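Local coordinates for protein GH26A (Muricauda sp. MAR_2010_75, PDB 6Q75) that probably hydrolyses glycosidic bonds of a polysaccharide as a glycoside hydrolase of family 26, at residues V24-L36 with Y202-I215. Sequence-based numbering, arbitrary orientation.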
ATOM      1  N   VAL A  24      11.339  11.396  -0.754  1.00 29.87           N
ATOM      2  CA  VAL A  24      11.204  12.418   0.274  1.00 35.91           C
ATOM      3  C   VAL A  24      12.250  12.232   1.375  1.00 38.07           C
ATOM      4  O   VAL A  24      12.446  13.115   2.225  1.00 35.62           O
ATOM      5  CB  VAL A  24       9.798  12.396   0.862  1.00 35.74           C
ATOM      6  CG1 VAL A  24       8.797  12.747  -0.221  1.00 33.78           C
ATOM      7  CG2 VAL A  24       9.492  11.029   1.462  1.00 34.55           C
ATOM      8  N   ASN A  25      12.897  11.066   1.376  1.00 40.14           N
ATOM      9  CA  ASN A  25      13.917  10.725   2.367  1.00 41.88           C
ATOM     10  C   ASN A  25      15.299  11.019   1.782  1.00 43.82           C
ATOM     11  O   ASN A  25      15.763  10.312   0.882  1.00 42.09           O
ATOM     12  CB  ASN A  25      13.774   9.257   2.774  1.00 42.54           C
ATOM     13  CG  ASN A  25      14.670   8.872   3.940  1.00 45.94           C
ATOM     14  OD1 ASN A  25      15.566   9.620   4.335  1.00 48.31           O
ATOM     15  ND2 ASN A  25      14.425   7.695   4.499  1.00 45.85           N
ATOM     16  N   GLY A  26      15.958  12.060   2.299  1.00 46.22           N
ATOM     17  CA  GLY A  26      17.271  12.433   1.803  1.00 48.86           C
ATOM     18  C   GLY A  26      18.319  11.349   1.954  1.00 49.40           C
ATOM     19  O   GLY A  26      19.343  11.382   1.258  1.00 50.61           O
ATOM     20  N   ASN A  27      18.109  10.407   2.872  1.00 47.52           N
ATOM     21  CA  ASN A  27      19.038   9.306   3.083  1.00 45.75           C
ATOM     22  C   ASN A  27      18.589   8.021   2.404  1.00 38.54           C
ATOM     23  O   ASN A  27      19.043   6.941   2.791  1.00 35.78           O
ATOM     24  CB  ASN A  27      19.234   9.055   4.580  1.00 50.31           C
ATOM     25  CG  ASN A  27      20.134  10.082   5.239  1.00 56.87           C
ATOM     26  OD1 ASN A  27      20.863  10.819   4.570  1.00 61.78           O
ATOM     27  ND2 ASN A  27      20.095  10.127   6.561  1.00 57.11           N
ATOM     28  N   ALA A  28      17.693   8.108   1.415  1.00 36.38           N
ATOM     29  CA  ALA A  28      17.179   6.917   0.754  1.00 31.98           C
ATOM     30  C   ALA A  28      18.301   6.020   0.244  1.00 31.58           C
ATOM     31  O   ALA A  28      19.314   6.497  -0.272  1.00 30.20           O
ATOM     32  CB  ALA A  28      16.279   7.328  -0.415  1.00 30.88           C
ATOM     33  N   THR A  29      18.103   4.708   0.364  1.00 30.23           N
ATOM     34  CA  THR A  29      19.090   3.765  -0.143  1.00 32.85           C
ATOM     35  C   THR A  29      19.097   3.771  -1.669  1.00 32.21           C
ATOM     36  O   THR A  29      18.173   4.267  -2.311  1.00 27.58           O
ATOM     37  CB  THR A  29      18.797   2.356   0.354  1.00 32.10           C
ATOM     38  OG1 THR A  29      17.527   1.946  -0.151  1.00 33.81           O
ATOM     39  CG2 THR A  29      18.764   2.334   1.861  1.00 30.67           C
ATOM     40  N   GLU A  30      20.169   3.212  -2.245  1.00 33.13           N
ATOM     41  CA  GLU A  30      20.295   3.172  -3.702  1.00 32.40           C
ATOM     42  C   GLU A  30      19.147   2.400  -4.358  1.00 30.70           C
ATOM     43  O   GLU A  30      18.620   2.830  -5.391  1.00 27.57           O
ATOM     44  CB  GLU A  30      21.641   2.560  -4.086  1.00 35.11           C
ATOM     45  CG  GLU A  30      22.821   3.328  -3.532  1.00 39.06           C
ATOM     46  N   GLU A  31      18.709   1.287  -3.752  1.00 27.26           N
ATOM     47  CA  GLU A  31      17.625   0.513  -4.361  1.00 29.36           C
ATOM     48  C   GLU A  31      16.314   1.293  -4.379  1.00 28.36           C
ATOM     49  O   GLU A  31      15.494   1.096  -5.286  1.00 24.19           O
ATOM     50  CB  GLU A  31      17.451  -0.829  -3.644  1.00 29.47           C
ATOM     51  CG  GLU A  31      17.057  -0.697  -2.186  1.00 33.32           C
ATOM     52  CD  GLU A  31      18.238  -0.780  -1.226  1.00 38.36           C
ATOM     53  OE1 GLU A  31      19.416  -0.654  -1.688  1.00 36.79           O
ATOM     54  OE2 GLU A  31      17.962  -0.953  -0.006  1.00 39.63           O
ATOM     55  N   VAL A  32      16.090   2.174  -3.396  1.00 24.66           N
ATOM     56  CA  VAL A  32      14.904   3.030  -3.423  1.00 25.73           C
ATOM     57  C   VAL A  32      15.020   4.050  -4.549  1.00 25.37           C
ATOM     58  O   VAL A  32      14.068   4.300  -5.296  1.00 27.79           O
ATOM     59  CB  VAL A  32      14.704   3.726  -2.061  1.00 25.25           C
ATOM     60  CG1 VAL A  32      13.828   4.967  -2.203  1.00 24.34           C
ATOM     61  CG2 VAL A  32      14.099   2.774  -1.043  1.00 23.30           C
ATOM     62  N   LYS A  33      16.186   4.672  -4.680  1.00 26.30           N
ATOM     63  CA  LYS A  33      16.356   5.669  -5.733  1.00 27.32           C
ATOM     64  C   LYS A  33      16.212   5.040  -7.109  1.00 27.12           C
ATOM     65  O   LYS A  33      15.600   5.632  -8.009  1.00 27.28           O
ATOM     66  CB  LYS A  33      17.699   6.359  -5.575  1.00 29.00           C
ATOM     67  CG  LYS A  33      17.714   7.207  -4.332  1.00 29.43           C
ATOM     68  N   VAL A  34      16.748   3.828  -7.282  1.00 29.30           N
ATOM     69  CA  VAL A  34      16.623   3.125  -8.556  1.00 27.22           C
ATOM     70  C   VAL A  34      15.160   2.799  -8.846  1.00 26.23           C
ATOM     71  O   VAL A  34      14.671   3.013  -9.965  1.00 25.64           O
ATOM     72  CB  VAL A  34      17.505   1.864  -8.552  1.00 28.60           C
ATOM     73  CG1 VAL A  34      17.166   0.989  -9.740  1.00 31.30           C
ATOM     74  CG2 VAL A  34      18.981   2.260  -8.621  1.00 28.56           C
ATOM     75  N   LEU A  35      14.440   2.285  -7.846  1.00 25.21           N
ATOM     76  CA  LEU A  35      13.037   1.925  -8.053  1.00 24.20           C
ATOM     77  C   LEU A  35      12.176   3.157  -8.301  1.00 25.36           C
ATOM     78  O   LEU A  35      11.287   3.140  -9.173  1.00 24.48           O
ATOM     79  CB  LEU A  35      12.522   1.141  -6.850  1.00 23.83           C
ATOM     80  CG  LEU A  35      11.056   0.705  -6.795  1.00 22.51           C
ATOM     81  CD1 LEU A  35      10.682  -0.029  -8.091  1.00 23.46           C
ATOM     82  CD2 LEU A  35      10.815  -0.180  -5.558  1.00 21.09           C
ATOM     83  N   LEU A  36      12.404   4.233  -7.543  1.00 25.29           N
ATOM     84  CA  LEU A  36      11.623   5.447  -7.772  1.00 27.73           C
ATOM     85  C   LEU A  36      11.904   6.045  -9.147  1.00 26.89           C
ATOM     86  O   LEU A  36      10.983   6.549  -9.802  1.00 27.46           O
ATOM     87  CB  LEU A  36      11.901   6.478  -6.680  1.00 27.01           C
ATOM     88  CG  LEU A  36      11.046   6.379  -5.426  1.00 28.43           C
ATOM     89  CD1 LEU A  36      11.506   7.432  -4.399  1.00 31.38           C
ATOM     90  CD2 LEU A  36       9.560   6.519  -5.743  1.00 28.38           C
ATOM     91  N   TYR A 202       5.970   8.325  10.393  1.00 21.02           N
ATOM     92  CA  TYR A 202       7.122   8.644   9.558  1.00 20.66           C
ATOM     93  C   TYR A 202       8.339   8.914  10.427  1.00 21.72           C
ATOM     94  O   TYR A 202       9.421   8.361  10.194  1.00 23.31           O
ATOM     95  CB  TYR A 202       6.796   9.847   8.673  1.00 23.51           C
ATOM     96  CG  TYR A 202       7.860  10.143   7.647  1.00 23.62           C
ATOM     97  CD1 TYR A 202       9.004  10.830   8.011  1.00 23.72           C
ATOM     98  CD2 TYR A 202       7.717   9.748   6.313  1.00 22.17           C
ATOM     99  CE1 TYR A 202       9.994  11.112   7.107  1.00 27.49           C
ATOM    100  CE2 TYR A 202       8.723  10.039   5.381  1.00 26.34           C
ATOM    101  CZ  TYR A 202       9.850  10.722   5.789  1.00 28.25           C
ATOM    102  OH  TYR A 202      10.878  11.032   4.909  1.00 31.48           O
ATOM    103  N   ASP A 203       8.165   9.763  11.442  1.00 23.31           N
ATOM    104  CA  ASP A 203       9.262  10.058  12.357  1.00 25.81           C
ATOM    105  C   ASP A 203       9.788   8.786  13.013  1.00 26.86           C
ATOM    106  O   ASP A 203      11.007   8.604  13.139  1.00 29.31           O
ATOM    107  CB  ASP A 203       8.801  11.080  13.404  1.00 28.23           C
ATOM    108  CG  ASP A 203       9.890  11.436  14.413  1.00 34.29           C
ATOM    109  OD1 ASP A 203      10.915  12.053  14.032  1.00 33.51           O
ATOM    110  OD2 ASP A 203       9.702  11.107  15.602  1.00 37.02           O
ATOM    111  N   ARG A 204       8.901   7.899  13.468  1.00 25.34           N
ATOM    112  CA  ARG A 204       9.412   6.728  14.172  1.00 26.13           C
ATOM    113  C   ARG A 204      10.162   5.802  13.225  1.00 23.53           C
ATOM    114  O   ARG A 204      11.210   5.264  13.562  1.00 23.60           O
ATOM    115  CB  ARG A 204       8.287   5.965  14.869  1.00 26.18           C
ATOM    116  CG  ARG A 204       8.862   4.801  15.705  1.00 31.90           C
ATOM    117  CD  ARG A 204       8.035   4.407  16.927  1.00 32.58           C
ATOM    118  NE  ARG A 204       8.822   3.569  17.844  1.00 35.03           N
ATOM    119  CZ  ARG A 204       9.530   4.028  18.877  1.00 36.30           C
ATOM    120  NH1 ARG A 204       9.553   5.326  19.155  1.00 37.90           N
ATOM    121  NH2 ARG A 204      10.214   3.189  19.648  1.00 33.73           N
ATOM    122  N   LEU A 205       9.641   5.589  12.025  1.00 22.01           N
ATOM    123  CA  LEU A 205      10.308   4.637  11.145  1.00 22.63           C
ATOM    124  C   LEU A 205      11.581   5.214  10.536  1.00 23.67           C
ATOM    125  O   LEU A 205      12.628   4.556  10.528  1.00 27.90           O
ATOM    126  CB  LEU A 205       9.332   4.205  10.066  1.00 20.77           C
ATOM    127  CG  LEU A 205       8.169   3.362  10.579  1.00 20.73           C
ATOM    128  CD1 LEU A 205       7.386   2.853   9.340  1.00 20.30           C
ATOM    129  CD2 LEU A 205       8.649   2.182  11.395  1.00 24.26           C
ATOM    130  N   VAL A 206      11.519   6.447  10.038  1.00 23.67           N
ATOM    131  CA  VAL A 206      12.669   7.011   9.326  1.00 23.46           C
ATOM    132  C   VAL A 206      13.718   7.535  10.299  1.00 27.14           C
ATOM    133  O   VAL A 206      14.923   7.329  10.117  1.00 30.08           O
ATOM    134  CB  VAL A 206      12.197   8.119   8.370  1.00 27.30           C
ATOM    135  CG1 VAL A 206      13.402   8.832   7.713  1.00 30.22           C
ATOM    136  CG2 VAL A 206      11.207   7.547   7.322  1.00 27.31           C
ATOM    137  N   ASN A 207      13.295   8.247  11.327  1.00 28.00           N
ATOM    138  CA  ASN A 207      14.289   8.875  12.186  1.00 28.95           C
ATOM    139  C   ASN A 207      14.684   7.990  13.357  1.00 32.26           C
ATOM    140  O   ASN A 207      15.871   7.888  13.678  1.00 32.09           O
ATOM    141  CB  ASN A 207      13.770  10.218  12.684  1.00 31.55           C
ATOM    142  CG  ASN A 207      13.558  11.193  11.561  1.00 37.91           C
ATOM    143  OD1 ASN A 207      14.355  11.251  10.618  1.00 42.57           O
ATOM    144  ND2 ASN A 207      12.485  11.965  11.640  1.00 38.38           N
ATOM    145  N   HIS A 208      13.726   7.354  14.030  1.00 30.28           N
ATOM    146  CA  HIS A 208      14.120   6.536  15.168  1.00 29.08           C
ATOM    147  C   HIS A 208      14.762   5.245  14.700  1.00 28.81           C
ATOM    148  O   HIS A 208      15.853   4.885  15.147  1.00 29.46           O
ATOM    149  CB  HIS A 208      12.912   6.235  16.045  1.00 30.52           C
ATOM    150  CG  HIS A 208      13.210   5.303  17.172  1.00 35.41           C
ATOM    151  ND1 HIS A 208      13.911   5.697  18.293  1.00 37.79           N
ATOM    152  CD2 HIS A 208      12.923   3.992  17.350  1.00 36.58           C
ATOM    153  CE1 HIS A 208      14.034   4.672  19.115  1.00 39.13           C
ATOM    154  NE2 HIS A 208      13.447   3.625  18.568  1.00 37.47           N
ATOM    155  N   HIS A 209      14.135   4.575  13.737  1.00 27.31           N
ATOM    156  CA  HIS A 209      14.609   3.281  13.265  1.00 26.39           C
ATOM    157  C   HIS A 209      15.548   3.381  12.075  1.00 28.36           C
ATOM    158  O   HIS A 209      16.103   2.356  11.670  1.00 30.47           O
ATOM    159  CB  HIS A 209      13.416   2.373  12.912  1.00 27.08           C
ATOM    160  CG  HIS A 209      12.679   1.863  14.113  1.00 29.07           C
ATOM    161  ND1 HIS A 209      13.283   1.082  15.074  1.00 30.71           N
ATOM    162  CD2 HIS A 209      11.389   2.006  14.501  1.00 28.37           C
ATOM    163  CE1 HIS A 209      12.400   0.774  16.008  1.00 31.40           C
ATOM    164  NE2 HIS A 209      11.244   1.320  15.679  1.00 30.33           N
ATOM    165  N   ARG A 210      15.759   4.579  11.527  1.00 28.14           N
ATOM    166  CA  ARG A 210      16.703   4.775  10.423  1.00 28.49           C
ATOM    167  C   ARG A 210      16.387   3.832   9.267  1.00 27.94           C
ATOM    168  O   ARG A 210      17.271   3.218   8.667  1.00 28.93           O
ATOM    169  CB  ARG A 210      18.146   4.600  10.894  1.00 31.33           C
ATOM    170  CG  ARG A 210      18.484   5.434  12.107  1.00 37.40           C
ATOM    171  CD  ARG A 210      18.447   6.911  11.779  1.00 41.51           C
ATOM    172  N   LEU A 211      15.104   3.686   8.993  1.00 26.15           N
ATOM    173  CA  LEU A 211      14.627   2.914   7.850  1.00 26.97           C
ATOM    174  C   LEU A 211      14.655   3.816   6.625  1.00 30.28           C
ATOM    175  O   LEU A 211      13.875   4.768   6.519  1.00 34.91           O
ATOM    176  CB  LEU A 211      13.241   2.362   8.130  1.00 26.42           C
ATOM    177  CG  LEU A 211      13.263   1.178   9.082  1.00 28.22           C
ATOM    178  CD1 LEU A 211      11.903   0.961   9.672  1.00 27.69           C
ATOM    179  CD2 LEU A 211      13.707  -0.048   8.298  1.00 32.61           C
ATOM    180  N   ASN A 212      15.635   3.590   5.756  1.00 25.65           N
ATOM    181  CA  ASN A 212      15.822   4.364   4.542  1.00 23.97           C
ATOM    182  C   ASN A 212      15.426   3.621   3.281  1.00 25.13           C
ATOM    183  O   ASN A 212      15.662   4.135   2.185  1.00 28.89           O
ATOM    184  CB  ASN A 212      17.279   4.824   4.444  1.00 27.83           C
ATOM    185  CG  ASN A 212      17.645   5.712   5.600  1.00 30.39           C
ATOM    186  OD1 ASN A 212      16.855   6.583   5.971  1.00 34.52           O
ATOM    187  ND2 ASN A 212      18.812   5.491   6.198  1.00 32.58           N
ATOM    188  N   ASN A 213      14.911   2.407   3.405  1.00 23.58           N
ATOM    189  CA  ASN A 213      14.533   1.597   2.260  1.00 23.00           C
ATOM    190  C   ASN A 213      13.045   1.676   1.948  1.00 22.81           C
ATOM    191  O   ASN A 213      12.557   0.884   1.134  1.00 22.06           O
ATOM    192  CB  ASN A 213      14.936   0.143   2.491  1.00 24.31           C
ATOM    193  CG  ASN A 213      14.201  -0.457   3.665  1.00 25.90           C
ATOM    194  OD1 ASN A 213      13.959   0.232   4.671  1.00 26.28           O
ATOM    195  ND2 ASN A 213      13.824  -1.732   3.552  1.00 24.36           N
ATOM    196  N   LEU A 214      12.308   2.593   2.568  1.00 20.80           N
ATOM    197  CA  LEU A 214      10.869   2.700   2.346  1.00 19.76           C
ATOM    198  C   LEU A 214      10.544   3.771   1.311  1.00 21.30           C
ATOM    199  O   LEU A 214      11.159   4.840   1.288  1.00 24.56           O
ATOM    200  CB  LEU A 214      10.138   3.016   3.648  1.00 21.77           C
ATOM    201  CG  LEU A 214      10.537   2.150   4.852  1.00 22.15           C
ATOM    202  CD1 LEU A 214       9.798   2.583   6.108  1.00 23.09           C
ATOM    203  CD2 LEU A 214      10.235   0.691   4.547  1.00 23.21           C
ATOM    204  N   ILE A 215       9.639   3.430   0.392  1.00 19.03           N
ATOM    205  CA  ILE A 215       8.968   4.390  -0.473  1.00 19.11           C
ATOM    206  C   ILE A 215       7.590   4.611   0.126  1.00 20.50           C
ATOM    207  O   ILE A 215       6.818   3.655   0.282  1.00 21.54           O
ATOM    208  CB  ILE A 215       8.875   3.865  -1.919  1.00 20.08           C
ATOM    209  CG1 ILE A 215      10.272   3.880  -2.565  1.00 21.49           C
ATOM    210  CG2 ILE A 215       7.908   4.706  -2.754  1.00 22.20           C
ATOM    211  CD1 ILE A 215      10.356   3.027  -3.812  1.00 24.19           C
TER
HETATM  212  O   HOH W   1      12.978  12.579   5.639  1.00 43.39           O
HETATM  213  O   HOH W   2      12.276   5.498   4.409  1.00 27.20           O
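At the N-terminal end of barrel strand 214-221, the loop leading in from helix 194-208 is clasped by the chain's first modelled residues, through N25 and T29, which both bond to N212. With its CG swung anti to the backbone N (chi1 -172°), N25 reaches into the loop: ND2 gives a hydrogen bond to N212 OD1 at 3.1 Å, arriving on a lone pair in the carbonyl plane, the two amide planes 67° apart. The same ND2 donates to a water that also bonds to L211 O; N25 ND2 also lies 3.6 Å from V206 CG1. N25 OD1 closes an Asx turn by accepting from N27 N, 3.0 Å away. With an alanine here, N212 OD1 and the water would probably lose the donor they share, and the turn its side-chain acceptor. Further on, T29, the N-cap residue of helix 30-40, sends its backbone N to N212 O at 3.1 Å. Along the first turns of the helix the contact becomes apolar: V32 CG1 packs 3.7 Å from I215 CG1, while L35 CD2 and L36 CG close round I215 CD1. Helix 30-40 thus lies across the end of the (beta/alpha)8 barrel where its strands begin, its apolar side chains meeting the inward-facing I215, in the fold of family 26 hydrolases.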